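Local coordinates for protein putative epimerase (Burkholderia cenocepacia, PDB 4LW8) that probably acts as an NAD(P)-dependent epimerase or dehydratase on a nucleotide sugar in the biosynthesis of lipopolysaccharide O-antigen, at residues E36-Q39 / D44-G47; L67-D70 / E75-R78; N116-L121 / V131-S136; I213-L218 / E259-L264; T231-K236 / G291-L296. One frame throughout, in Å; residues are numbered along the deposited sequence. Where two conformers were deposited one is given.

Contacts 1, 2 and 3 lie along one Rossmann-type sheet. Contact 1 passes directly into contact 2, because strands 44-49 and 65-68 are neighbours: Gly47 O lies 2.8 Å from Leu67 N, a probable hydrogen bond. Contacts 2 and 3, with centres about 14 Å apart, meet where Met77 and Arg78 pack on helix 103-122. Contact 5 touches both contact 1, through Thr231, Ala232 and Leu235, and contact 3, where Leu132 CD2 is 3.5 Å from Tyr234 CB. Contact 4 stands apart, its centre about 36 Å from those of contacts 1 and 3, and its segments alternate along the chain with those of contact 5.

Contact 1: residues E36-Q39 / D44-G47; sequences ERLQ and DVWG
The apolar part of this contact is Val45 meeting Leu38 and Gln39. The CG2 branch of Val45 lies 3.7 Å from Leu38 CB and equally close to Gln39 CG, while the Gln39 and Val45 side chains cross at about a right angle. Beta-branched valine suits the extended strand and turns a compact methyl to the helix. The polar part runs through water: Gln39 NE2 donates to a water at 3.0 Å, and the same water accepts from Val45 N at 3.1 Å. Glutamine thus gives its CG methylene to the packing and an amide to the solvent bridge, its chain extended beyond CG (chi2 170°). Within the strand, Trp46 NE1 donates to Asp44 OD2 over 3.0 Å, approaching from above the carboxylate plane; Arg16 NE makes a salt bridge to the same oxygen. Leu38 also packs on Ala21 and Val23 of strand 20-24, so helix 29-40 covers both strands of the beta-alpha-beta crossover that opens a Rossmann fold.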
loop_
_atom_site.group_PDB
_atom_site.type_symbol
_atom_site.label_atom_id
_atom_site.label_comp_id
_atom_site.label_asym_id
_atom_site.label_seq_id
_atom_site.Cartn_x
_atom_site.Cartn_y
_atom_site.Cartn_z
ATOM N N GLU A 36 -15.153 -2.965 26.946
ATOM C CA GLU A 36 -15.101 -2.664 28.373
ATOM C C GLU A 36 -14.470 -1.284 28.640
ATOM O O GLU A 36 -14.974 -0.512 29.455
ATOM C CB GLU A 36 -14.336 -3.758 29.120
ATOM C CG GLU A 36 -14.391 -3.638 30.646
ATOM C CD GLU A 36 -13.431 -2.594 31.201
ATOM O OE1 GLU A 36 -12.389 -2.329 30.546
ATOM O OE2 GLU A 36 -13.729 -2.035 32.286
ATOM N N ARG A 37 -13.362 -0.982 27.970
ATOM C CA ARG A 37 -12.716 0.329 28.115
ATOM C C ARG A 37 -13.679 1.473 27.767
ATOM O O ARG A 37 -13.832 2.417 28.534
ATOM C CB ARG A 37 -11.470 0.417 27.234
ATOM C CG ARG A 37 -10.168 0.076 27.955
ATOM C CD ARG A 37 -10.011 -1.426 28.271
ATOM N NE ARG A 37 -8.730 -1.664 28.940
ATOM C CZ ARG A 37 -8.544 -1.527 30.252
ATOM N NH1 ARG A 37 -9.563 -1.186 31.036
ATOM N NH2 ARG A 37 -7.348 -1.737 30.783
ATOM N N LEU A 38 -14.326 1.379 26.610
ATOM C CA LEU A 38 -15.260 2.406 26.163
ATOM C C LEU A 38 -16.484 2.536 27.071
ATOM O O LEU A 38 -16.915 3.642 27.375
ATOM C CB LEU A 38 -15.719 2.125 24.734
ATOM C CG LEU A 38 -14.644 2.372 23.665
ATOM C CD1 LEU A 38 -15.065 1.744 22.365
ATOM C CD2 LEU A 38 -14.402 3.868 23.476
ATOM N N GLN A 39 -17.048 1.407 27.484
ATOM C CA GLN A 39 -18.187 1.416 28.392
ATOM C C GLN A 39 -17.858 2.097 29.711
ATOM O O GLN A 39 -18.654 2.876 30.230
ATOM C CB GLN A 39 -18.677 -0.012 28.642
ATOM C CG GLN A 39 -19.579 -0.539 27.534
ATOM C CD GLN A 39 -19.852 -2.019 27.656
ATOM O OE1 GLN A 39 -19.228 -2.716 28.457
ATOM N NE2 GLN A 39 -20.798 -2.510 26.869
ATOM N N ASP A 44 -21.978 4.461 24.904
ATOM C CA ASP A 44 -22.868 3.407 24.429
ATOM C C ASP A 44 -22.154 2.736 23.264
ATOM O O ASP A 44 -21.957 3.352 22.218
ATOM C CB ASP A 44 -24.232 3.978 24.001
ATOM C CG ASP A 44 -25.202 2.908 23.502
ATOM O OD1 ASP A 44 -25.010 1.705 23.798
ATOM O OD2 ASP A 44 -26.178 3.281 22.811
ATOM N N VAL A 45 -21.744 1.488 23.446
ATOM C CA VAL A 45 -20.900 0.829 22.453
ATOM C C VAL A 45 -21.724 0.086 21.409
ATOM O O VAL A 45 -22.505 -0.808 21.748
ATOM C CB VAL A 45 -19.908 -0.148 23.125
ATOM C CG1 VAL A 45 -19.067 -0.879 22.083
ATOM C CG2 VAL A 45 -19.013 0.602 24.081
ATOM N N TRP A 46 -21.569 0.504 20.150
ATOM C CA TRP A 46 -22.121 -0.194 18.978
ATOM C C TRP A 46 -20.969 -0.829 18.213
ATOM O O TRP A 46 -19.829 -0.421 18.376
ATOM C CB TRP A 46 -22.864 0.749 18.029
ATOM C CG TRP A 46 -24.056 1.457 18.580
ATOM C CD1 TRP A 46 -24.174 2.050 19.808
ATOM C CD2 TRP A 46 -25.298 1.672 17.911
ATOM N NE1 TRP A 46 -25.420 2.601 19.950
ATOM C CE2 TRP A 46 -26.130 2.393 18.795
ATOM C CE3 TRP A 46 -25.796 1.313 16.654
ATOM C CZ2 TRP A 46 -27.437 2.766 18.462
ATOM C CZ3 TRP A 46 -27.090 1.686 16.326
ATOM C CH2 TRP A 46 -27.893 2.409 17.227
ATOM N N GLY A 47 -21.250 -1.807 17.364
ATOM C CA GLY A 47 -20.179 -2.392 16.580
ATOM C C GLY A 47 -20.665 -3.340 15.509
ATOM O O GLY A 47 -21.849 -3.661 15.465
HETATM O O HOH W 1 -22.608 -0.397 25.702
#

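Contact 2: residues L67-D70 / E75-R78; sequences LPVD and EAMR
A short strand-to-helix connection of the Rossmann-type domain turns back here, and Val69, just after strand 65-68, meets Ala76 and Met77 of helix 74-84. Val69 CG1 does most of the touching, 4.2 Å from Ala76 CB. Ala76, with a single methyl, lets the helix backbone come close: Val69 CG1 is 4.0 Å from Ala76 C and 3.8 Å from Met77 N. The helix thus lies beside the parallel strands 44-49 and 65-68; just past the latter's end, Val69 still bonds by its backbone to Val49. In the conformer described, one of two, Met77 bends at both CB-CG and CG-SD (chi2 and chi3 both 61°), as unbranched methionine easily can, and brings CE to 3.6 Å from Val69 CG1, the Val69 and Met77 side chains crossing at about a right angle. Met77 also reaches Leu117 and Ala120 of helix 103-122. Along the helix, Arg78 grips Glu75 OE1 side-on: NH2, at 2.8 Å, meets the syn lone pair of OE1, and NE also comes from the syn side, but 23° out of the carboxylate plane.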
loop_
_atom_site.group_PDB
_atom_site.type_symbol
_atom_site.label_atom_id
_atom_site.label_comp_id
_atom_site.label_asym_id
_atom_site.label_seq_id
_atom_site.Cartn_x
_atom_site.Cartn_y
_atom_site.Cartn_z
ATOM N N LEU A 67 -24.348 -4.787 14.985
ATOM C CA LEU A 67 -24.927 -4.652 13.652
ATOM C C LEU A 67 -24.259 -5.608 12.633
ATOM O O LEU A 67 -23.054 -5.539 12.415
ATOM C CB LEU A 67 -24.804 -3.195 13.180
ATOM C CG LEU A 67 -25.336 -2.070 14.094
ATOM C CD1 LEU A 67 -25.136 -0.700 13.431
ATOM C CD2 LEU A 67 -26.795 -2.273 14.455
ATOM N N PRO A 68 -25.037 -6.512 12.016
ATOM C CA PRO A 68 -24.408 -7.402 11.033
ATOM C C PRO A 68 -24.031 -6.633 9.769
ATOM O O PRO A 68 -24.902 -6.223 8.997
ATOM C CB PRO A 68 -25.494 -8.456 10.745
ATOM C CG PRO A 68 -26.537 -8.263 11.810
ATOM C CD PRO A 68 -26.460 -6.824 12.208
ATOM N N VAL A 69 -22.732 -6.432 9.581
ATOM C CA VAL A 69 -22.201 -5.680 8.450
ATOM C C VAL A 69 -20.942 -6.339 7.874
ATOM O O VAL A 69 -19.982 -6.604 8.589
ATOM C CB VAL A 69 -21.843 -4.208 8.842
ATOM C CG1 VAL A 69 -21.412 -3.463 7.627
ATOM C CG2 VAL A 69 -23.028 -3.502 9.499
ATOM N N ASP A 70 -20.950 -6.600 6.576
ATOM C CA ASP A 70 -19.726 -6.984 5.878
ATOM C C ASP A 70 -18.973 -5.709 5.453
ATOM O O ASP A 70 -19.554 -4.832 4.827
ATOM C CB ASP A 70 -20.065 -7.879 4.683
ATOM C CG ASP A 70 -18.899 -8.047 3.709
ATOM O OD1 ASP A 70 -17.725 -8.025 4.138
ATOM O OD2 ASP A 70 -19.169 -8.219 2.499
ATOM N N GLU A 75 -22.670 -0.042 1.132
ATOM C CA GLU A 75 -23.977 0.492 1.462
ATOM C C GLU A 75 -24.424 0.064 2.862
ATOM O O GLU A 75 -24.949 0.885 3.615
ATOM C CB GLU A 75 -25.007 0.084 0.410
ATOM C CG GLU A 75 -26.429 0.562 0.702
ATOM C CD GLU A 75 -26.511 2.049 1.059
ATOM O OE1 GLU A 75 -27.266 2.383 2.005
ATOM O OE2 GLU A 75 -25.840 2.875 0.389
ATOM N N ALA A 76 -24.203 -1.195 3.234
ATOM C CA ALA A 76 -24.558 -1.629 4.585
ATOM C C ALA A 76 -23.699 -0.908 5.629
ATOM O O ALA A 76 -24.160 -0.613 6.735
ATOM C CB ALA A 76 -24.419 -3.131 4.734
ATOM N N MET A 77 -22.449 -0.616 5.286
ATOM C CA MET A 77 -21.600 0.146 6.193
ATOM C C MET A 77 -22.116 1.586 6.353
ATOM O O MET A 77 -22.117 2.137 7.456
ATOM C CB MET A 77 -20.155 0.153 5.709
ATOM C CG MET A 77 -19.217 0.922 6.625
ATOM S SD MET A 77 -19.138 0.242 8.292
ATOM C CE MET A 77 -18.505 -1.394 7.932
ATOM N N ARG A 78 -22.564 2.190 5.260
ATOM C CA ARG A 78 -23.092 3.552 5.326
ATOM C C ARG A 78 -24.330 3.597 6.244
ATOM O O ARG A 78 -24.432 4.450 7.129
ATOM C CB ARG A 78 -23.427 4.066 3.930
ATOM C CG ARG A 78 -23.856 5.538 3.887
ATOM C CD ARG A 78 -24.816 5.835 2.729
ATOM N NE ARG A 78 -26.034 5.023 2.811
ATOM C CZ ARG A 78 -27.056 5.271 3.631
ATOM N NH1 ARG A 78 -27.031 6.328 4.433
ATOM N NH2 ARG A 78 -28.112 4.463 3.643
#

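Contact 3: residues N116-L121 / V131-S136; sequences NLLAAL and VLLASS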
loop_
_atom_site.group_PDB
_atom_site.type_symbol
_atom_site.label_atom_id
_atom_site.label_comp_id
_atom_site.label_asym_id
_atom_site.label_seq_id
_atom_site.Cartn_x
_atom_site.Cartn_y
_atom_site.Cartn_z
ATOM N N ASN A 116 -14.343 1.876 2.913
ATOM C CA ASN A 116 -15.797 1.897 3.051
ATOM C C ASN A 116 -16.241 2.496 4.369
ATOM O O ASN A 116 -17.210 3.256 4.409
ATOM C CB ASN A 116 -16.383 0.500 2.921
ATOM C CG ASN A 116 -16.275 -0.042 1.520
ATOM O OD1 ASN A 116 -16.059 0.705 0.574
ATOM N ND2 ASN A 116 -16.447 -1.343 1.378
ATOM N N LEU A 117 -15.529 2.154 5.439
ATOM C CA LEU A 117 -15.807 2.725 6.758
ATOM C C LEU A 117 -15.627 4.248 6.765
ATOM O O LEU A 117 -16.481 4.971 7.274
ATOM C CB LEU A 117 -14.904 2.100 7.827
ATOM C CG LEU A 117 -14.929 2.792 9.196
ATOM C CD1 LEU A 117 -16.321 2.677 9.868
ATOM C CD2 LEU A 117 -13.828 2.222 10.111
ATOM N N LEU A 118 -14.503 4.727 6.223
ATOM C CA LEU A 118 -14.212 6.160 6.214
ATOM C C LEU A 118 -15.241 6.910 5.374
ATOM O O LEU A 118 -15.713 7.972 5.780
ATOM C CB LEU A 118 -12.776 6.425 5.697
ATOM C CG LEU A 118 -11.677 5.792 6.566
ATOM C CD1 LEU A 118 -10.309 5.983 5.954
ATOM C CD2 LEU A 118 -11.685 6.344 8.004
ATOM N N ALA A 119 -15.612 6.356 4.217
ATOM C CA ALA A 119 -16.635 6.982 3.374
ATOM C C ALA A 119 -17.975 7.090 4.104
ATOM O O ALA A 119 -18.687 8.096 3.980
ATOM C CB ALA A 119 -16.808 6.205 2.051
ATOM N N ALA A 120 -18.324 6.043 4.849
ATOM C CA ALA A 120 -19.558 6.021 5.631
ATOM C C ALA A 120 -19.552 7.112 6.711
ATOM O O ALA A 120 -20.541 7.818 6.899
ATOM C CB ALA A 120 -19.761 4.646 6.262
ATOM N N LEU A 121 -18.432 7.249 7.415
ATOM C CA LEU A 121 -18.340 8.248 8.480
ATOM C C LEU A 121 -18.344 9.661 7.904
ATOM O O LEU A 121 -18.995 10.570 8.428
ATOM C CB LEU A 121 -17.085 8.013 9.323
ATOM C CG LEU A 121 -17.016 6.633 10.002
ATOM C CD1 LEU A 121 -15.638 6.404 10.596
ATOM C CD2 LEU A 121 -18.081 6.567 11.096
ATOM N N VAL A 131 -11.481 9.049 15.117
ATOM C CA VAL A 131 -11.503 7.794 14.381
ATOM C C VAL A 131 -10.145 7.109 14.539
ATOM O O VAL A 131 -9.167 7.546 13.976
ATOM C CB VAL A 131 -11.800 8.028 12.893
ATOM C CG1 VAL A 131 -11.866 6.699 12.117
ATOM C CG2 VAL A 131 -13.088 8.830 12.732
ATOM N N LEU A 132 -10.092 6.038 15.317
ATOM C CA LEU A 132 -8.844 5.340 15.576
ATOM C C LEU A 132 -8.756 4.109 14.693
ATOM O O LEU A 132 -9.607 3.228 14.762
ATOM C CB LEU A 132 -8.742 4.922 17.044
ATOM C CG LEU A 132 -7.481 4.138 17.431
ATOM C CD1 LEU A 132 -6.203 4.970 17.229
ATOM C CD2 LEU A 132 -7.586 3.654 18.857
ATOM N N LEU A 133 -7.732 4.047 13.857
ATOM C CA LEU A 133 -7.542 2.880 13.012
ATOM C C LEU A 133 -6.420 2.010 13.569
ATOM O O LEU A 133 -5.334 2.504 13.875
ATOM C CB LEU A 133 -7.231 3.309 11.583
ATOM C CG LEU A 133 -8.214 4.341 11.009
ATOM C CD1 LEU A 133 -7.825 4.758 9.613
ATOM C CD2 LEU A 133 -9.627 3.811 10.995
ATOM N N ALA A 134 -6.671 0.715 13.697
ATOM C CA ALA A 134 -5.622 -0.185 14.153
ATOM C C ALA A 134 -4.810 -0.670 12.966
ATOM O O ALA A 134 -5.265 -1.502 12.192
ATOM C CB ALA A 134 -6.223 -1.372 14.933
ATOM N N SER A 135 -3.601 -0.137 12.816
ATOM C CA SER A 135 -2.638 -0.686 11.878
ATOM C C SER A 135 -1.891 -1.783 12.618
ATOM O O SER A 135 -2.471 -2.503 13.446
ATOM C CB SER A 135 -1.686 0.398 11.359
ATOM O OG SER A 135 -0.829 -0.094 10.339
ATOM N N SER A 136 -0.605 -1.926 12.328
ATOM C CA SER A 136 0.192 -2.953 12.982
ATOM C C SER A 136 1.667 -2.589 12.957
ATOM O O SER A 136 2.143 -2.011 11.995
ATOM C CB SER A 136 -0.004 -4.308 12.301
ATOM O OG SER A 136 0.946 -5.238 12.802
#
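Val131 CG1 receives two leucine methyls from the helix, Leu118 CD2 and Leu121 CD1, each at 4.1 Å. Leu121 and Val131 reach toward each other tip to tip, and Leu121 CD1 also stands 4.1 Å from Val131 CG2, so it meets both valine branches. Leu118 comes across at a slant, and the same CD2 is also 4.4 Å from Leu133 CD2. Both leucines set CG anti to the carbonyl carbon (chi1 -62° and -59°), which carries their branched ends from the helix to the sheet. Such reach is needed because the axes of helix 116-121 and strand 131-134 stay 11.4 Å apart, almost exactly antiparallel at 177°. Beta-branched valine suits the extended strand; leucine, unbranched at CB, fits easily in a helix and puts its methyls far enough out to reach the sheet. Further out, Leu118 and Leu121 also touch Leu178, while Ala171 of helix 159-172 packs against Leu118 and Leu133. Backbone hydrogen bonds hold the strand, Val131 and Leu133 to Val181, Leu132 to Val89 and His91. On the opposite side, Leu132 points to helix 227-240. Parallel strands covered by helices on both faces are characteristic of the three-layer alpha/beta/alpha sandwich of the Rossmann fold.

Contact 4: residues I213-L218 / E259-L264; sequences ISLGNL and EVLAML
Leu261 of helix 257-268 projects onto the two leucines of segment 213-218, a contact outside the main Rossmann-type sheet. Here a small parallel sheet of strands 212-215 and 273-276 packs against the helix, and in this family the corresponding C-terminal region commonly helps to bind the sugar-nucleotide substrate. From Leu261 CB the chain heads toward the strand; a chi1 of -71° sets CG beside the backbone N and sends the fork that way. Neither CB nor CG approaches the other segment as closely as the tip does. Of the two branches, CD2 stands about 4.3 Å from Leu215 CD1, so both lie by Leu215, whereas only CD1 reaches Leu218. The two partners approach in different directions, for Leu215 reaches toward Leu261 tip to tip, while the Leu218 side chain crosses it at about a right angle. Leucine suits all three places, being long enough to span the distance between helix and strand and entirely apolar. Leu215 is buried, and its side chain also touches Leu202 of helix 198-207; Leu218, beyond the end of the strand, is partly exposed. Leu261 has a further neighbour in Val274 of strand 273-276, so it packs against both strands of the small sheet. Its CD1 comes to rest against two methyls, 4.1 Å from Leu215 CD1 and 4.0 Å from Leu218 CD2.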
loop_
_atom_site.group_PDB
_atom_site.type_symbol
_atom_site.label_atom_id
_atom_site.label_comp_id
_atom_site.label_asym_id
_atom_site.label_seq_id
_atom_site.Cartn_x
_atom_site.Cartn_y
_atom_site.Cartn_z
ATOM N N ILE A 213 6.821 -29.329 23.437
ATOM C CA ILE A 213 6.371 -28.396 22.409
ATOM C C ILE A 213 7.488 -28.121 21.397
ATOM O O ILE A 213 8.668 -28.273 21.702
ATOM C CB ILE A 213 5.891 -27.060 23.033
ATOM C CG1 ILE A 213 5.091 -26.241 22.017
ATOM C CG2 ILE A 213 7.064 -26.238 23.542
ATOM C CD1 ILE A 213 4.731 -24.853 22.509
ATOM N N SER A 214 7.100 -27.719 20.193
ATOM C CA SER A 214 8.043 -27.437 19.125
ATOM C C SER A 214 8.034 -25.953 18.842
ATOM O O SER A 214 6.969 -25.363 18.666
ATOM C CB SER A 214 7.686 -28.209 17.853
ATOM O OG SER A 214 7.826 -29.600 18.049
ATOM N N LEU A 215 9.222 -25.349 18.827
ATOM C CA LEU A 215 9.366 -23.905 18.641
ATOM C C LEU A 215 10.543 -23.550 17.724
ATOM O O LEU A 215 11.316 -24.419 17.324
ATOM C CB LEU A 215 9.545 -23.209 19.996
ATOM C CG LEU A 215 8.450 -23.432 21.039
ATOM C CD1 LEU A 215 8.908 -22.961 22.419
ATOM C CD2 LEU A 215 7.199 -22.688 20.603
ATOM N N GLY A 216 10.672 -22.266 17.400
ATOM C CA GLY A 216 11.830 -21.782 16.669
ATOM C C GLY A 216 12.959 -21.457 17.629
ATOM O O GLY A 216 13.035 -22.034 18.712
ATOM N N ASN A 217 13.816 -20.512 17.253
ATOM C CA ASN A 217 14.919 -20.090 18.110
ATOM C C ASN A 217 14.403 -19.435 19.384
ATOM O O ASN A 217 13.442 -18.673 19.351
ATOM C CB ASN A 217 15.858 -19.130 17.362
ATOM N N LEU A 218 15.057 -19.732 20.500
ATOM C CA LEU A 218 14.619 -19.283 21.815
ATOM C C LEU A 218 15.313 -17.992 22.232
ATOM O O LEU A 218 15.035 -17.448 23.298
ATOM C CB LEU A 218 14.880 -20.374 22.862
ATOM C CG LEU A 218 14.304 -21.756 22.525
ATOM C CD1 LEU A 218 14.651 -22.780 23.602
ATOM C CD2 LEU A 218 12.787 -21.680 22.306
ATOM N N GLU A 259 12.915 -16.546 28.027
ATOM C CA GLU A 259 12.391 -15.818 29.184
ATOM C C GLU A 259 10.917 -16.138 29.414
ATOM O O GLU A 259 10.478 -16.293 30.556
ATOM C CB GLU A 259 12.550 -14.302 29.007
ATOM C CG GLU A 259 13.993 -13.775 28.936
ATOM C CD GLU A 259 14.035 -12.291 28.569
ATOM O OE1 GLU A 259 13.806 -11.442 29.461
ATOM O OE2 GLU A 259 14.275 -11.971 27.385
ATOM N N VAL A 260 10.159 -16.247 28.325
ATOM C CA VAL A 260 8.734 -16.531 28.423
ATOM C C VAL A 260 8.532 -17.948 28.953
ATOM O O VAL A 260 7.736 -18.169 29.875
ATOM C CB VAL A 260 8.024 -16.357 27.062
ATOM C CG1 VAL A 260 6.560 -16.764 27.172
ATOM C CG2 VAL A 260 8.120 -14.908 26.603
ATOM N N LEU A 261 9.279 -18.900 28.392
ATOM C CA LEU A 261 9.242 -20.273 28.880
ATOM C C LEU A 261 9.578 -20.331 30.369
ATOM O O LEU A 261 8.917 -21.030 31.127
ATOM C CB LEU A 261 10.213 -21.164 28.086
ATOM C CG LEU A 261 9.795 -21.456 26.641
ATOM C CD1 LEU A 261 10.956 -22.053 25.826
ATOM C CD2 LEU A 261 8.577 -22.375 26.645
ATOM N N ALA A 262 10.595 -19.584 30.789
ATOM C CA ALA A 262 10.999 -19.605 32.192
ATOM C C ALA A 262 9.879 -19.091 33.104
ATOM O O ALA A 262 9.674 -19.622 34.198
ATOM C CB ALA A 262 12.264 -18.796 32.389
ATOM N N MET A 263 9.149 -18.073 32.643
ATOM C CA MET A 263 8.013 -17.524 33.393
ATOM C C MET A 263 6.898 -18.546 33.566
ATOM O O MET A 263 6.281 -18.651 34.633
ATOM C CB MET A 263 7.448 -16.282 32.699
ATOM C CG MET A 263 8.290 -15.024 32.834
ATOM S SD MET A 263 7.608 -13.648 31.868
ATOM C CE MET A 263 8.895 -12.439 32.117
ATOM N N LEU A 264 6.623 -19.274 32.491
ATOM C CA LEU A 264 5.545 -20.242 32.501
ATOM C C LEU A 264 5.937 -21.460 33.316
ATOM O O LEU A 264 5.094 -22.048 33.997
ATOM C CB LEU A 264 5.164 -20.632 31.074
ATOM C CG LEU A 264 4.396 -19.552 30.297
ATOM C CD1 LEU A 264 4.406 -19.855 28.806
ATOM C CD2 LEU A 264 2.956 -19.443 30.808
#

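Contact 5: residues T231-K236 / G291-L296; sequences TAAYLK and GSRDKL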
loop_
_atom_site.group_PDB
_atom_site.type_symbol
_atom_site.label_atom_id
_atom_site.label_comp_id
_atom_site.label_asym_id
_atom_site.label_seq_id
_atom_site.Cartn_x
_atom_site.Cartn_y
_atom_site.Cartn_z
ATOM N N THR A 231 -5.688 -1.652 24.835
ATOM C CA THR A 231 -6.972 -0.997 24.658
ATOM C C THR A 231 -7.086 0.243 25.563
ATOM O O THR A 231 -7.767 1.204 25.201
ATOM C CB THR A 231 -8.130 -1.993 24.876
ATOM O OG1 THR A 231 -7.998 -2.625 26.153
ATOM C CG2 THR A 231 -8.093 -3.076 23.776
ATOM N N ALA A 232 -6.425 0.236 26.723
ATOM C CA ALA A 232 -6.382 1.444 27.559
ATOM C C ALA A 232 -5.689 2.583 26.797
ATOM O O ALA A 232 -6.118 3.727 26.862
ATOM C CB ALA A 232 -5.678 1.175 28.888
ATOM N N ALA A 233 -4.621 2.257 26.075
ATOM C CA ALA A 233 -3.924 3.224 25.225
ATOM C C ALA A 233 -4.808 3.708 24.071
ATOM O O ALA A 233 -4.829 4.892 23.751
ATOM C CB ALA A 233 -2.635 2.604 24.673
ATOM N N TYR A 234 -5.530 2.780 23.451
ATOM C CA TYR A 234 -6.468 3.111 22.389
ATOM C C TYR A 234 -7.501 4.139 22.892
ATOM O O TYR A 234 -7.793 5.129 22.214
ATOM C CB TYR A 234 -7.188 1.854 21.883
ATOM C CG TYR A 234 -6.376 0.944 20.952
ATOM C CD1 TYR A 234 -5.016 1.161 20.737
ATOM C CD2 TYR A 234 -6.986 -0.119 20.281
ATOM C CE1 TYR A 234 -4.278 0.338 19.887
ATOM C CE2 TYR A 234 -6.257 -0.951 19.426
ATOM C CZ TYR A 234 -4.891 -0.712 19.236
ATOM O OH TYR A 234 -4.143 -1.529 18.400
ATOM N N LEU A 235 -8.021 3.922 24.094
ATOM C CA LEU A 235 -8.991 4.849 24.664
ATOM C C LEU A 235 -8.369 6.232 24.866
ATOM O O LEU A 235 -8.999 7.248 24.572
ATOM C CB LEU A 235 -9.547 4.319 25.987
ATOM C CG LEU A 235 -10.462 5.302 26.725
ATOM C CD1 LEU A 235 -11.715 5.626 25.917
ATOM C CD2 LEU A 235 -10.824 4.790 28.121
ATOM N N LYS A 236 -7.133 6.269 25.356
ATOM C CA LYS A 236 -6.432 7.537 25.553
ATOM C C LYS A 236 -6.242 8.271 24.228
ATOM O O LYS A 236 -6.352 9.494 24.167
ATOM C CB LYS A 236 -5.076 7.306 26.239
ATOM C CG LYS A 236 -5.190 7.069 27.735
ATOM C CD LYS A 236 -5.619 8.362 28.436
ATOM C CE LYS A 236 -5.657 8.229 29.952
ATOM N NZ LYS A 236 -6.796 7.384 30.396
ATOM N N GLY A 291 9.641 -1.830 20.521
ATOM C CA GLY A 291 9.109 -0.536 20.156
ATOM C C GLY A 291 9.368 0.536 21.190
ATOM O O GLY A 291 9.511 0.249 22.377
ATOM N N SER A 292 9.422 1.778 20.730
ATOM C CA SER A 292 9.363 2.932 21.619
ATOM C C SER A 292 7.962 3.535 21.611
ATOM O O SER A 292 7.432 3.850 20.544
ATOM C CB SER A 292 10.383 3.994 21.198
ATOM O OG SER A 292 10.072 5.250 21.786
ATOM N N ARG A 293 7.383 3.735 22.793
ATOM C CA ARG A 293 6.092 4.407 22.896
ATOM C C ARG A 293 6.278 5.835 23.422
ATOM O O ARG A 293 5.373 6.421 24.030
ATOM C CB ARG A 293 5.117 3.625 23.795
ATOM C CG ARG A 293 5.472 3.557 25.289
ATOM C CD ARG A 293 4.193 3.467 26.153
ATOM N NE ARG A 293 3.380 2.294 25.815
ATOM C CZ ARG A 293 2.089 2.151 26.119
ATOM N NH1 ARG A 293 1.449 3.110 26.775
ATOM N NH2 ARG A 293 1.432 1.050 25.768
ATOM N N ASP A 294 7.462 6.389 23.206
ATOM C CA ASP A 294 7.734 7.740 23.687
ATOM C C ASP A 294 6.820 8.796 23.063
ATOM O O ASP A 294 6.456 9.775 23.721
ATOM C CB ASP A 294 9.175 8.129 23.439
ATOM C CG ASP A 294 9.538 9.397 24.158
ATOM O OD1 ASP A 294 9.501 9.376 25.408
ATOM O OD2 ASP A 294 9.809 10.415 23.485
ATOM N N LYS A 295 6.464 8.624 21.793
ATOM C CA LYS A 295 5.566 9.587 21.168
ATOM C C LYS A 295 4.181 9.533 21.834
ATOM O O LYS A 295 3.576 10.568 22.122
ATOM C CB LYS A 295 5.448 9.341 19.665
ATOM C CG LYS A 295 4.617 10.391 18.936
ATOM C CD LYS A 295 4.348 9.964 17.499
ATOM C CE LYS A 295 3.555 11.031 16.743
ATOM N NZ LYS A 295 3.250 10.587 15.352
ATOM N N LEU A 296 3.683 8.321 22.059
ATOM C CA LEU A 296 2.423 8.122 22.767
ATOM C C LEU A 296 2.473 8.739 24.169
ATOM O O LEU A 296 1.548 9.437 24.593
ATOM C CB LEU A 296 2.095 6.632 22.850
ATOM C CG LEU A 296 0.880 6.200 23.677
ATOM C CD1 LEU A 296 -0.420 6.685 23.054
ATOM C CD2 LEU A 296 0.861 4.677 23.821
#
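The backbones of helix 227-240 and the start of helix 294-300 come nearest at Ala233 and Leu296, whose CA atoms are 8.4 Å apart. This is buried packing near the middle of the chain, where helix 227-240, which covers the Rossmann-type sheet, meets the turn after strand 288-291. Ala233 CB touches Leu296 CD2 at 4.2 Å, the small methyl leaving room for the branched leucine. Arg293 NH2 also comes within 4.5 Å of Ala233 CB, which lies oblique to the guanidinium. Leu296 directs CG anti to its backbone nitrogen (chi1 174°), and its CD2 lies over one face of that guanidinium, 3.4 Å above the plane and offset toward the rim. Arg293, at the N-cap position, thus gives its flat group as a packing surface, while its NE donates to Cys250 O, which satisfies that N-H and probably helps to hold the group's orientation. Ala233 and Arg293 both pack on Val249. Ser292 forms an ST turn: its OG accepts from Asp294 N at 3.2 Å, with an N-H...O angle of 164°.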